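Putative triphosphoribosyl-dephospho-coA synthase (Archaeoglobus fulgidus DSM 4304, PDB 3H9P) is of unknown function but may bind ATP and act as a triphosphoribosyl-dephospho-CoA synthase. Local coordinates at residues A[90-95]-A[128-133]; A[39-44]-A[98-103]; A[34-39]-A[67-72]; A[143-148]-A[230-235]; A[82-87]-A[132-137]. All coordinates share one frame; numbering follows the deposited sequence.

Contact 1. Residues A[90-95]-A[128-133]; sequences TDFRDS and QKKINL
The hydroxyl OG1 of Thr-90 is held from two directions: it accepts the backbone N-H of Leu-133 (OG1 to N 3.2 Å, 145° at the hydrogen) and is itself bonded to the carbonyl oxygen of Leu-87 in the last turn of helix 76-88. The side chain of Asn-132 crosses that of Thr-90 at about a right angle, and its ND2 gives a weak bond to Thr-90 O at 3.2 Å, while its OD1 caps helix 133-138 through Glu-135. Ser-95 OG donates to Ile-131 O over 2.9 Å, coming in 25° off the carbonyl plane. The same oxygen receives a CA-H contact from Phe-92, with CA and O 3.4 Å apart. Two helix starts meet here. Helix 92-105 opens with a capping box of Asp-91 and Asp-94, in which Asp-91 N reaches Asp-94 OD2 at 2.9 Å and Asp-94 N weakly bonds Asp-91 OD1 in return; helix 133-138 opens at Asn-132, soon after helix 118-129 has closed in a Schellman motif at Lys-130. The ring of Phe-92 slants past the Lys-130 chain, Phe-92 CD1 lying 4.1 Å from Lys-130 CG. Lys-130 O is also bonded by Lys-129 NZ of the second subunit.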
# COMPACT_ATOMS: atom_id res chain seq x y z
N THR A 90 -6.77 21.96 -1.88
CA THR A 90 -5.30 21.89 -1.90
C THR A 90 -4.89 21.70 -3.34
O THR A 90 -5.75 21.56 -4.20
CB THR A 90 -4.75 20.69 -1.09
OG1 THR A 90 -5.40 19.49 -1.54
CG2 THR A 90 -4.98 20.90 0.42
N ASP A 91 -3.59 21.73 -3.63
CA ASP A 91 -3.12 21.36 -4.98
C ASP A 91 -2.00 20.29 -4.88
O ASP A 91 -1.75 19.75 -3.78
CB ASP A 91 -2.69 22.60 -5.77
CG ASP A 91 -1.45 23.22 -5.22
OD1 ASP A 91 -0.84 22.64 -4.30
OD2 ASP A 91 -1.07 24.31 -5.70
N PHE A 92 -1.33 20.00 -5.99
CA PHE A 92 -0.38 18.87 -6.06
C PHE A 92 0.86 19.14 -5.23
O PHE A 92 1.50 18.22 -4.72
CB PHE A 92 -0.00 18.48 -7.51
CG PHE A 92 0.91 19.48 -8.20
CD1 PHE A 92 0.40 20.43 -9.04
CD2 PHE A 92 2.29 19.44 -8.00
CE1 PHE A 92 1.24 21.36 -9.70
CE2 PHE A 92 3.12 20.35 -8.63
CZ PHE A 92 2.60 21.31 -9.49
N ARG A 93 1.19 20.42 -5.06
CA ARG A 93 2.31 20.78 -4.21
C ARG A 93 2.07 20.36 -2.77
O ARG A 93 3.02 20.01 -2.07
CB ARG A 93 2.59 22.26 -4.30
CG ARG A 93 2.93 22.71 -5.70
CD ARG A 93 3.69 23.99 -5.64
NE ARG A 93 4.42 24.21 -6.88
CZ ARG A 93 5.21 25.26 -7.10
NH1 ARG A 93 5.37 26.18 -6.15
NH2 ARG A 93 5.84 25.37 -8.26
N ASP A 94 0.82 20.35 -2.33
CA ASP A 94 0.53 19.86 -0.97
C ASP A 94 0.81 18.37 -0.83
O ASP A 94 1.35 17.90 0.18
CB ASP A 94 -0.92 20.14 -0.58
CG ASP A 94 -1.18 21.61 -0.41
OD1 ASP A 94 -0.61 22.16 0.57
OD2 ASP A 94 -1.91 22.21 -1.28
N SER A 95 0.44 17.62 -1.86
CA SER A 95 0.78 16.21 -1.96
C SER A 95 2.26 15.93 -1.91
O SER A 95 2.70 15.03 -1.20
CB SER A 95 0.22 15.68 -3.27
OG SER A 95 -1.15 15.51 -3.11
N GLN A 128 2.47 15.62 -12.72
CA GLN A 128 1.87 15.53 -14.06
C GLN A 128 0.35 15.58 -14.07
O GLN A 128 -0.24 16.33 -14.86
CB GLN A 128 2.34 14.26 -14.78
CG GLN A 128 3.83 14.15 -15.02
CD GLN A 128 4.35 15.15 -16.03
OE1 GLN A 128 4.19 14.96 -17.23
NE2 GLN A 128 4.98 16.22 -15.55
N LYS A 129 -0.29 14.78 -13.22
CA LYS A 129 -1.76 14.68 -13.19
C LYS A 129 -2.40 15.67 -12.24
O LYS A 129 -3.63 15.65 -12.03
CB LYS A 129 -2.19 13.25 -12.82
CG LYS A 129 -1.88 12.20 -13.89
CD LYS A 129 -2.54 12.57 -15.18
CE LYS A 129 -2.53 11.46 -16.17
NZ LYS A 129 -3.06 11.94 -17.46
N LYS A 130 -1.56 16.52 -11.64
CA LYS A 130 -2.00 17.54 -10.70
C LYS A 130 -2.91 16.95 -9.63
O LYS A 130 -4.08 17.32 -9.46
CB LYS A 130 -2.65 18.70 -11.47
CG LYS A 130 -1.66 19.38 -12.42
CD LYS A 130 -2.30 20.59 -13.10
CE LYS A 130 -1.59 20.98 -14.38
NZ LYS A 130 -2.11 22.26 -14.98
N ILE A 131 -2.36 15.98 -8.91
CA ILE A 131 -3.14 15.24 -7.94
C ILE A 131 -2.99 15.90 -6.58
O ILE A 131 -1.92 15.81 -5.93
CB ILE A 131 -2.80 13.73 -7.89
CG1 ILE A 131 -2.92 13.14 -9.31
CG2 ILE A 131 -3.71 13.03 -6.91
CD1 ILE A 131 -2.74 11.59 -9.43
N ASN A 132 -4.06 16.56 -6.16
CA ASN A 132 -4.02 17.24 -4.90
C ASN A 132 -4.08 16.25 -3.72
O ASN A 132 -4.19 15.04 -3.90
CB ASN A 132 -5.06 18.35 -4.87
CG ASN A 132 -6.43 17.88 -4.42
OD1 ASN A 132 -6.63 16.78 -3.96
ND2 ASN A 132 -7.39 18.78 -4.55
N LEU A 133 -3.98 16.75 -2.51
CA LEU A 133 -3.78 15.86 -1.39
C LEU A 133 -5.05 15.06 -1.15
O LEU A 133 -5.02 13.92 -0.70
CB LEU A 133 -3.40 16.65 -0.16
CG LEU A 133 -3.22 15.91 1.16
CD1 LEU A 133 -2.04 14.85 1.05
CD2 LEU A 133 -2.94 16.98 2.21

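Contact 2. Residues A[39-44]-A[98-103]; sequences GVLRAV and VLEAFR
Leu-41 reaches across to Ala-101 and Glu-100 with nearly every carbon of its side chain. Its CB already lies 4.2 Å from Ala-101 CB. From there CG runs anti to the backbone N (chi1 177°), a torsion that carries the fork of the side chain toward helix 92-105. Of the two methyls, CD1 rests against the main chain, 3.7 Å from Ala-101 N, and also touches Glu-100 CG. The other, CD2, meets the end of the extended Glu-100 chain, 3.9 Å from OE1, so the leucine tip lies against the aliphatic and carboxylate parts of an exposed glutamate at the margin of an otherwise buried seam. The seam belongs to a nearly parallel helix pair: the axes of 39-44 and 98-103 run 21° apart and approach to 8.3 Å, a close spacing probably permitted by the small side chain of Ala-101, whose CB comes to 3.8 Å from Leu-41 CA. That methyl is received between Val-40, Leu-41 and Val-44, residues on one face of helix 36-46. Val-40 CG1 lies 4.0 Å from Ala-101 CB, and Val-44 approaches with both branches, CG2 on that methyl and CG1 at 3.7 Å from the carbonyl oxygen of Ala-101. One turn earlier, the CG2 methyls of Val-40 and Val-98 face each other at 4.2 Å. Helix 58-68 closes over this seam, Val-65 lying on Val-40, Phe-61 on Val-44 and Phe-58 on Ala-101.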
# COMPACT_ATOMS: atom_id res chain seq x y z
N GLY A 39 2.60 22.80 6.09
CA GLY A 39 2.32 22.62 7.50
C GLY A 39 2.75 21.28 8.05
O GLY A 39 3.42 21.20 9.10
N VAL A 40 2.37 20.21 7.34
CA VAL A 40 2.71 18.85 7.76
C VAL A 40 4.21 18.72 7.71
O VAL A 40 4.80 18.29 8.68
CB VAL A 40 2.05 17.77 6.84
CG1 VAL A 40 2.47 16.33 7.24
CG2 VAL A 40 0.54 17.93 6.83
N LEU A 41 4.82 19.21 6.64
CA LEU A 41 6.26 19.13 6.47
C LEU A 41 7.09 19.89 7.53
O LEU A 41 8.09 19.38 8.03
CB LEU A 41 6.66 19.55 5.04
CG LEU A 41 8.15 19.59 4.69
CD1 LEU A 41 8.76 18.20 4.67
CD2 LEU A 41 8.42 20.28 3.34
N ARG A 42 6.64 21.09 7.88
CA ARG A 42 7.23 21.88 8.95
C ARG A 42 7.04 21.19 10.29
O ARG A 42 8.00 21.05 11.07
CB ARG A 42 6.62 23.28 8.98
CG ARG A 42 7.47 24.29 8.16
CD ARG A 42 6.67 25.31 7.34
NE ARG A 42 7.54 26.01 6.40
CZ ARG A 42 8.17 27.16 6.66
NH1 ARG A 42 8.03 27.78 7.83
NH2 ARG A 42 8.96 27.72 5.73
N ALA A 43 5.83 20.74 10.56
CA ALA A 43 5.56 20.03 11.81
C ALA A 43 6.53 18.89 11.96
O ALA A 43 7.11 18.70 13.02
CB ALA A 43 4.09 19.54 11.90
N VAL A 44 6.72 18.14 10.88
CA VAL A 44 7.57 16.96 10.93
C VAL A 44 9.02 17.34 11.15
O VAL A 44 9.70 16.76 11.99
CB VAL A 44 7.43 16.06 9.65
CG1 VAL A 44 8.50 14.98 9.62
CG2 VAL A 44 6.05 15.45 9.59
N VAL A 98 3.56 16.65 1.46
CA VAL A 98 3.21 15.58 2.36
C VAL A 98 4.10 14.35 2.13
O VAL A 98 4.57 13.74 3.10
CB VAL A 98 1.71 15.26 2.29
CG1 VAL A 98 1.38 13.95 3.01
CG2 VAL A 98 0.92 16.41 2.92
N LEU A 99 4.33 14.00 0.86
CA LEU A 99 5.20 12.91 0.48
C LEU A 99 6.65 13.07 0.98
O LEU A 99 7.23 12.14 1.56
CB LEU A 99 5.15 12.71 -1.05
CG LEU A 99 5.85 11.48 -1.65
CD1 LEU A 99 5.50 10.19 -0.88
CD2 LEU A 99 5.45 11.33 -3.11
N GLU A 100 7.23 14.24 0.78
CA GLU A 100 8.51 14.57 1.40
C GLU A 100 8.50 14.46 2.93
O GLU A 100 9.45 13.98 3.53
CB GLU A 100 8.97 15.95 0.97
CG GLU A 100 10.33 16.32 1.53
CD GLU A 100 10.70 17.75 1.27
OE1 GLU A 100 10.08 18.36 0.36
OE2 GLU A 100 11.62 18.27 1.96
N ALA A 101 7.41 14.88 3.58
CA ALA A 101 7.29 14.75 5.04
C ALA A 101 7.32 13.28 5.50
O ALA A 101 7.91 12.94 6.54
CB ALA A 101 6.01 15.48 5.58
N PHE A 102 6.67 12.45 4.69
CA PHE A 102 6.61 11.00 4.90
C PHE A 102 7.99 10.39 4.81
O PHE A 102 8.39 9.63 5.71
CB PHE A 102 5.68 10.36 3.86
CG PHE A 102 5.63 8.85 3.92
CD1 PHE A 102 4.75 8.20 4.79
CD2 PHE A 102 6.45 8.07 3.08
CE1 PHE A 102 4.67 6.78 4.83
CE2 PHE A 102 6.40 6.66 3.12
CZ PHE A 102 5.50 6.02 4.00
N ARG A 103 8.71 10.71 3.74
CA ARG A 103 10.05 10.14 3.56
C ARG A 103 11.00 10.59 4.69
O ARG A 103 11.83 9.82 5.13
CB ARG A 103 10.62 10.48 2.20

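Contact 3. Residues A[34-39]-A[67-72]; sequences RIIGEG and LISSWD
A two-pronged salt bridge between Arg-34 and Asp-72 ties the link between helices 24-33 and 36-46 to the turn that follows helix 58-68. NH1 binds OD1 and NH2 binds OD2 of Asp-72, each at 2.8 Å and both nearly straight. The two carboxylate oxygens lie close to the guanidinium plane, yet the planes of the two groups are 43° apart, and OD2 is met from above its carboxylate. Arg-34 NH1 has a second acceptor, Ser-69 O at 2.8 Å, so that one nitrogen grips both a side chain and the backbone. Arg-34 leaves helix 24-33 with positive phi, and its chain bends at chi2 (-87°) to bring the edge of the guanidinium to the type I turn of Ile-68 to Trp-71. Trp-71 NE1 stands over one face of the guanidinium, 3.8 Å from Arg-34 NH2, but gives its hydrogen to Ala-31 O. In the first turn of helix 36-46, Ile-36 CD1 presses on Ser-69, 3.4 Å from Ser-69 CB and tighter than an ordinary van der Waals contact, while Ser-69 OG is bonded to Pro-66 O. Arg-86 brings a second positive charge close to Arg-34 NH1, which the carboxylate of Asp-72 probably helps to offset.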
# COMPACT_ATOMS: atom_id res chain seq x y z
N ARG A 34 -2.77 28.63 6.70
CA ARG A 34 -3.76 27.64 6.24
C ARG A 34 -3.17 26.73 5.15
O ARG A 34 -3.88 26.27 4.26
CB ARG A 34 -5.04 28.32 5.71
CG ARG A 34 -5.50 29.53 6.48
CD ARG A 34 -6.39 29.16 7.62
NE ARG A 34 -6.91 30.33 8.34
CZ ARG A 34 -8.00 30.33 9.10
NH1 ARG A 34 -8.74 29.22 9.27
NH2 ARG A 34 -8.38 31.45 9.71
N ILE A 35 -1.88 26.51 5.24
CA ILE A 35 -1.07 25.82 4.26
C ILE A 35 -0.97 24.35 4.66
O ILE A 35 -0.19 24.04 5.54
CB ILE A 35 0.35 26.38 4.45
CG1 ILE A 35 0.49 26.76 5.98
CG2 ILE A 35 0.62 27.54 3.50
CD1 ILE A 35 1.80 26.37 6.71
N ILE A 36 -1.68 23.43 4.02
CA ILE A 36 -1.71 22.07 4.57
C ILE A 36 -0.36 21.33 4.43
O ILE A 36 0.23 20.94 5.44
CB ILE A 36 -2.88 21.19 4.04
CG1 ILE A 36 -4.26 21.86 4.25
CG2 ILE A 36 -2.84 19.73 4.66
CD1 ILE A 36 -4.55 22.31 5.62
N GLY A 37 0.08 21.13 3.19
CA GLY A 37 1.31 20.42 2.85
C GLY A 37 2.52 20.93 3.59
O GLY A 37 3.19 20.18 4.32
N GLU A 38 2.82 22.21 3.39
CA GLU A 38 3.91 22.89 4.07
C GLU A 38 3.81 22.69 5.57
O GLU A 38 4.82 22.46 6.23
CB GLU A 38 3.87 24.40 3.79
CG GLU A 38 4.75 24.84 2.68
CD GLU A 38 6.06 24.06 2.65
OE1 GLU A 38 6.88 24.25 3.59
OE2 GLU A 38 6.25 23.26 1.70
N GLY A 39 2.60 22.80 6.09
CA GLY A 39 2.32 22.62 7.50
C GLY A 39 2.75 21.28 8.05
O GLY A 39 3.42 21.20 9.10
N LEU A 67 -7.09 20.01 10.45
CA LEU A 67 -8.02 20.52 11.45
C LEU A 67 -7.55 21.85 12.00
O LEU A 67 -8.36 22.74 12.18
CB LEU A 67 -8.23 19.53 12.61
CG LEU A 67 -8.63 18.11 12.20
CD1 LEU A 67 -8.47 17.14 13.38
CD2 LEU A 67 -9.98 18.04 11.52
N ILE A 68 -6.25 21.99 12.24
CA ILE A 68 -5.72 23.24 12.72
C ILE A 68 -5.86 24.38 11.68
O ILE A 68 -6.04 25.54 12.03
CB ILE A 68 -4.30 23.10 13.25
CG1 ILE A 68 -4.36 22.15 14.49
CG2 ILE A 68 -3.73 24.51 13.63
CD1 ILE A 68 -3.03 21.54 14.98
N SER A 69 -5.83 24.03 10.41
CA SER A 69 -5.95 25.03 9.36
C SER A 69 -7.33 25.62 9.36
O SER A 69 -7.54 26.71 8.84
CB SER A 69 -5.63 24.44 7.98
OG SER A 69 -6.75 23.73 7.48
N SER A 70 -8.27 24.89 9.98
CA SER A 70 -9.67 25.34 10.11
C SER A 70 -10.06 25.61 11.58
O SER A 70 -11.24 25.51 11.94
CB SER A 70 -10.60 24.27 9.54
OG SER A 70 -10.17 23.88 8.25
N TRP A 71 -9.08 25.93 12.41
CA TRP A 71 -9.26 26.17 13.86
C TRP A 71 -10.40 27.09 14.28
O TRP A 71 -10.89 26.97 15.40
CB TRP A 71 -7.98 26.72 14.46
CG TRP A 71 -7.59 28.05 13.94
CD1 TRP A 71 -6.84 28.31 12.81
CD2 TRP A 71 -7.90 29.31 14.53
NE1 TRP A 71 -6.68 29.68 12.67
CE2 TRP A 71 -7.33 30.31 13.71
CE3 TRP A 71 -8.62 29.70 15.67
CZ2 TRP A 71 -7.46 31.68 13.99
CZ3 TRP A 71 -8.75 31.03 15.95
CH2 TRP A 71 -8.18 32.02 15.11
N ASP A 72 -10.82 27.99 13.39
CA ASP A 72 -11.78 29.02 13.71
C ASP A 72 -13.15 28.78 13.07
O ASP A 72 -14.02 29.63 13.12
CB ASP A 72 -11.23 30.40 13.28
CG ASP A 72 -10.91 30.47 11.78
OD1 ASP A 72 -10.82 29.43 11.07
OD2 ASP A 72 -10.69 31.59 11.32

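Contact 4. Residues A[143-148]-A[230-235]; sequences ENLIAR and GTIADL
Thr-231, in the first turn of helix 230-246, meets Leu-145 and Ile-146 with its methyl: CG2 lies 3.8 Å from Ile-146 CD1 and 4.1 Å from Leu-145 CB. The threonine places CG2 anti to its own nitrogen, pointing it across the contact, while OG1 is bonded to Asp-187, whose carboxylate also accepts the N-H of Ile-232. Ile-232 starts off away from helix 145-151, but its CD1 turns back to lie 4.3 Å from Leu-145 CD1; its side chain also packs on helix 171-182. Asp-234 touches with a single oxygen, OD2 standing 3.8 Å from Ile-146 CD1, an approach to a methyl and not a polar bond. A turn beyond Thr-231, Leu-235 crosses Leu-145 at about a right angle, their CD1 methyls 3.9 Å apart. Facing this row is the opening turn of helix 145-151, capped by Asn-144, whose OD1 takes the N-H of Ala-147 (OD1 to N 3.2 Å) from above its carbonyl plane. Helix 58-68 borders the same site, with Leu-62 and Leu-63 against Ile-146. The segments touch mostly by methyl ends across a wide backbone gap, the nearest CA atoms, of Ile-146 and Thr-231, being 7.6 Å apart; with no polar bond between them, cohesion probably rests on van der Waals contact and burial.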
# COMPACT_ATOMS: atom_id res chain seq x y z
N GLU A 143 -7.75 0.05 4.14
CA GLU A 143 -7.12 -0.13 5.46
C GLU A 143 -6.46 1.13 5.99
O GLU A 143 -6.17 1.23 7.19
CB GLU A 143 -6.07 -1.24 5.45
CG GLU A 143 -4.78 -0.88 4.71
CD GLU A 143 -4.75 -1.46 3.30
OE1 GLU A 143 -5.83 -1.88 2.77
OE2 GLU A 143 -3.63 -1.54 2.72
N ASN A 144 -6.18 2.06 5.08
CA ASN A 144 -5.52 3.32 5.44
C ASN A 144 -6.49 4.29 6.16
O ASN A 144 -7.23 5.05 5.53
CB ASN A 144 -4.89 3.94 4.18
CG ASN A 144 -3.96 5.10 4.49
OD1 ASN A 144 -4.08 5.75 5.53
ND2 ASN A 144 -3.06 5.40 3.56
N LEU A 145 -6.47 4.23 7.48
CA LEU A 145 -7.40 5.01 8.32
C LEU A 145 -7.22 6.53 8.23
O LEU A 145 -8.20 7.29 8.23
CB LEU A 145 -7.32 4.52 9.79
CG LEU A 145 -7.57 3.04 10.11
CD1 LEU A 145 -7.34 2.78 11.60
CD2 LEU A 145 -8.97 2.53 9.73
N ILE A 146 -5.99 7.01 8.10
CA ILE A 146 -5.78 8.47 8.08
C ILE A 146 -6.29 9.05 6.77
O ILE A 146 -6.91 10.13 6.76
CB ILE A 146 -4.29 8.83 8.38
CG1 ILE A 146 -4.00 8.63 9.86
CG2 ILE A 146 -3.90 10.28 7.93
CD1 ILE A 146 -2.50 8.32 10.15
N ALA A 147 -6.05 8.30 5.68
CA ALA A 147 -6.47 8.69 4.31
C ALA A 147 -7.99 8.88 4.23
O ALA A 147 -8.51 9.86 3.69
CB ALA A 147 -6.04 7.60 3.30
N ARG A 148 -8.65 7.90 4.79
CA ARG A 148 -10.10 7.82 4.95
C ARG A 148 -10.70 8.96 5.81
O ARG A 148 -11.74 9.49 5.47
CB ARG A 148 -10.36 6.44 5.52
CG ARG A 148 -11.65 6.17 6.25
CD ARG A 148 -11.81 4.71 6.09
NE ARG A 148 -12.18 4.01 7.29
CZ ARG A 148 -11.93 2.73 7.49
NH1 ARG A 148 -11.25 2.04 6.58
NH2 ARG A 148 -12.35 2.15 8.60
N GLY A 230 0.67 2.87 16.05
CA GLY A 230 0.82 4.31 15.90
C GLY A 230 -0.40 5.07 15.42
O GLY A 230 -0.66 6.19 15.85
N THR A 231 -1.18 4.47 14.53
CA THR A 231 -2.31 5.14 13.92
C THR A 231 -3.41 5.34 14.93
O THR A 231 -4.14 6.33 14.87
CB THR A 231 -2.86 4.33 12.75
OG1 THR A 231 -1.76 3.86 11.94
CG2 THR A 231 -3.82 5.15 11.89
N ILE A 232 -3.55 4.38 15.85
CA ILE A 232 -4.56 4.45 16.87
C ILE A 232 -4.29 5.63 17.80
O ILE A 232 -5.19 6.43 18.09
CB ILE A 232 -4.68 3.10 17.62
CG1 ILE A 232 -4.93 1.96 16.65
CG2 ILE A 232 -5.77 3.18 18.71
CD1 ILE A 232 -6.19 2.17 15.72
N ALA A 233 -3.04 5.76 18.23
CA ALA A 233 -2.61 6.92 18.98
C ALA A 233 -2.77 8.21 18.16
O ALA A 233 -3.22 9.24 18.69
CB ALA A 233 -1.17 6.74 19.45
N ASP A 234 -2.42 8.17 16.88
CA ASP A 234 -2.69 9.30 15.97
C ASP A 234 -4.15 9.74 16.07
O ASP A 234 -4.43 10.92 16.29
CB ASP A 234 -2.31 8.99 14.50
CG ASP A 234 -0.77 8.83 14.31
OD1 ASP A 234 -0.02 9.34 15.16
OD2 ASP A 234 -0.29 8.24 13.30
N LEU A 235 -5.08 8.77 15.95
CA LEU A 235 -6.52 9.07 15.94
C LEU A 235 -7.00 9.51 17.31
O LEU A 235 -8.00 10.24 17.44
CB LEU A 235 -7.30 7.85 15.47
CG LEU A 235 -7.17 7.56 13.96
CD1 LEU A 235 -7.44 6.08 13.64
CD2 LEU A 235 -8.08 8.44 13.13

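Contact 5. Residues A[82-87]-A[132-137]; sequences AARNRL and NLYEWM
The planes of the Arg-84 guanidinium and the Tyr-134 ring are 61° apart, a slanted meeting and not a stack. Tyr-134 OH lies equally far, 3.9 Å, from NE and NH2 of Arg-84. What joins the two polar ends is a shared acceptor: OH and NH2 are both bonded to the carbonyl oxygen of Val-151, at the end of helix 145-151. The Arg-84 chain, straight as far as CD, bends at chi3 (-143°) to turn its head to that oxygen. Further down the ring, Leu-87 CB is 4.3 Å from CD1 of Tyr-134, again obliquely placed. A turn along from the tyrosine, selenomethionine Met-137 packs on Leu-150 and Val-151 of helix 145-151. Helices 82-87 and 133-137 run almost perpendicular, at 97°, their axes coming within 10.2 Å, and the corner between them is filled by Leu-87. Its carbonyl oxygen touches Tyr-134 CB at 3.3 Å, and its CD2 meets CD2 of Leu-133 at 3.8 Å. Helix 133-138 begins with a capping box: Glu-135 N bonds Asn-132 OD1 at 2.7 Å, nearly in line with the side-chain C=O, and Asn-132 N returns the bond to Glu-135 OE1 at 2.9 Å. That glutamate oxygen also forms a salt bridge with Lys-129 of the second subunit. Leu-87 also packs on Leu-150 and Pro-66.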
# COMPACT_ATOMS: atom_id res chain seq x y z
N ALA A 82 -14.85 22.01 7.45
CA ALA A 82 -14.05 23.06 6.84
C ALA A 82 -12.69 22.51 6.46
O ALA A 82 -12.11 22.91 5.46
CB ALA A 82 -13.89 24.23 7.83
N ALA A 83 -12.18 21.59 7.29
CA ALA A 83 -10.89 20.90 7.00
C ALA A 83 -11.01 20.03 5.74
O ALA A 83 -10.16 20.04 4.87
CB ALA A 83 -10.42 20.07 8.21
N ARG A 84 -12.11 19.29 5.63
CA ARG A 84 -12.35 18.53 4.40
C ARG A 84 -12.42 19.47 3.19
O ARG A 84 -11.84 19.17 2.14
CB ARG A 84 -13.64 17.74 4.51
CG ARG A 84 -14.02 17.03 3.25
CD ARG A 84 -15.28 16.28 3.49
NE ARG A 84 -15.32 15.01 2.81
CZ ARG A 84 -16.42 14.26 2.71
NH1 ARG A 84 -17.57 14.68 3.26
NH2 ARG A 84 -16.39 13.10 2.06
N ASN A 85 -13.13 20.58 3.34
CA ASN A 85 -13.23 21.58 2.28
C ASN A 85 -11.86 22.20 1.91
O ASN A 85 -11.52 22.29 0.74
CB ASN A 85 -14.23 22.66 2.69
CG ASN A 85 -15.69 22.15 2.64
OD1 ASN A 85 -16.02 21.21 1.89
ND2 ASN A 85 -16.58 22.78 3.41
N ARG A 86 -11.07 22.58 2.91
CA ARG A 86 -9.72 23.01 2.63
C ARG A 86 -8.88 21.92 1.96
O ARG A 86 -8.06 22.20 1.10
CB ARG A 86 -9.02 23.56 3.87
CG ARG A 86 -9.49 24.94 4.24
CD ARG A 86 -8.64 25.60 5.38
NE ARG A 86 -9.02 27.01 5.46
CZ ARG A 86 -10.02 27.46 6.22
NH1 ARG A 86 -10.71 26.64 7.01
NH2 ARG A 86 -10.32 28.75 6.19
N LEU A 87 -9.09 20.66 2.35
CA LEU A 87 -8.34 19.54 1.74
C LEU A 87 -8.62 19.39 0.25
O LEU A 87 -7.71 19.13 -0.56
CB LEU A 87 -8.64 18.23 2.48
CG LEU A 87 -7.88 18.07 3.80
CD1 LEU A 87 -8.59 17.03 4.69
CD2 LEU A 87 -6.41 17.71 3.58
N ASN A 132 -4.06 16.56 -6.16
CA ASN A 132 -4.02 17.24 -4.90
C ASN A 132 -4.08 16.25 -3.72
O ASN A 132 -4.19 15.04 -3.90
CB ASN A 132 -5.06 18.35 -4.87
CG ASN A 132 -6.43 17.88 -4.42
OD1 ASN A 132 -6.63 16.78 -3.96
ND2 ASN A 132 -7.39 18.78 -4.55
N LEU A 133 -3.98 16.75 -2.51
CA LEU A 133 -3.78 15.86 -1.39
C LEU A 133 -5.05 15.06 -1.15
O LEU A 133 -5.02 13.92 -0.70
CB LEU A 133 -3.40 16.65 -0.16
CG LEU A 133 -3.22 15.91 1.16
CD1 LEU A 133 -2.04 14.85 1.05
CD2 LEU A 133 -2.94 16.98 2.21
N TYR A 134 -6.18 15.68 -1.48
CA TYR A 134 -7.49 15.06 -1.28
C TYR A 134 -7.63 13.90 -2.24
O TYR A 134 -7.94 12.77 -1.83
CB TYR A 134 -8.58 16.09 -1.50
CG TYR A 134 -9.97 15.54 -1.31
CD1 TYR A 134 -10.46 15.31 -0.03
CD2 TYR A 134 -10.81 15.29 -2.41
CE1 TYR A 134 -11.73 14.84 0.18
CE2 TYR A 134 -12.12 14.80 -2.21
CZ TYR A 134 -12.56 14.59 -0.90
OH TYR A 134 -13.80 14.11 -0.62
N GLU A 135 -7.37 14.18 -3.52
CA GLU A 135 -7.49 13.18 -4.60
C GLU A 135 -6.53 12.03 -4.37
O GLU A 135 -6.89 10.88 -4.55
CB GLU A 135 -7.26 13.83 -5.97
CG GLU A 135 -8.22 14.99 -6.22
CD GLU A 135 -7.80 15.95 -7.34
OE1 GLU A 135 -6.60 16.27 -7.51
OE2 GLU A 135 -8.71 16.43 -8.05
N TRP A 136 -5.31 12.35 -3.98
CA TRP A 136 -4.34 11.33 -3.65
C TRP A 136 -4.93 10.39 -2.61
O TRP A 136 -5.00 9.18 -2.83
CB TRP A 136 -3.07 11.99 -3.12
CG TRP A 136 -1.89 11.07 -3.11
CD1 TRP A 136 -1.73 9.94 -3.84
CD2 TRP A 136 -0.67 11.25 -2.38
NE1 TRP A 136 -0.51 9.37 -3.59
CE2 TRP A 136 0.17 10.16 -2.71
CE3 TRP A 136 -0.21 12.22 -1.47
CZ2 TRP A 136 1.46 10.00 -2.15
CZ3 TRP A 136 1.08 12.06 -0.90
CH2 TRP A 136 1.90 10.96 -1.25
N MSE A 137 -5.39 10.97 -1.49
CA MSE A 137 -5.99 10.22 -0.39
C MSE A 137 -7.19 9.38 -0.85
O MSE A 137 -7.40 8.29 -0.32
CB MSE A 137 -6.38 11.12 0.79
CG MSE A 137 -5.23 11.73 1.59
SE MSE A 137 -3.86 10.47 2.25
CE MSE A 137 -2.65 10.50 0.71

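In the fold
Contacts 2, 4 and 5 are buried; the first two are largely apolar and lie about 13 and 5 Å from the centre of the chain, centre to centre. Contact 5 packs without a bond between its segments, though Arg-84 and Tyr-134 share the Val-151 carbonyl. Contacts 1 and 3, at helix ends and partly buried, rely instead on capping, hydroxyl bonds and a salt bridge. Contacts 1 and 5 share Asn-132 and Leu-133, and both border the second subunit. Helix 92-105 serves contacts 1 and 2, helix 36-46 contacts 2 and 3. Asp-94 of contact 1 bonds Gly-37 N of contact 3, and Leu-133 packs on Val-98 of contact 2. Ala-147 of contact 4 touches Met-137 of contact 5, but contact 4 does not touch contacts 1, 2 or 3.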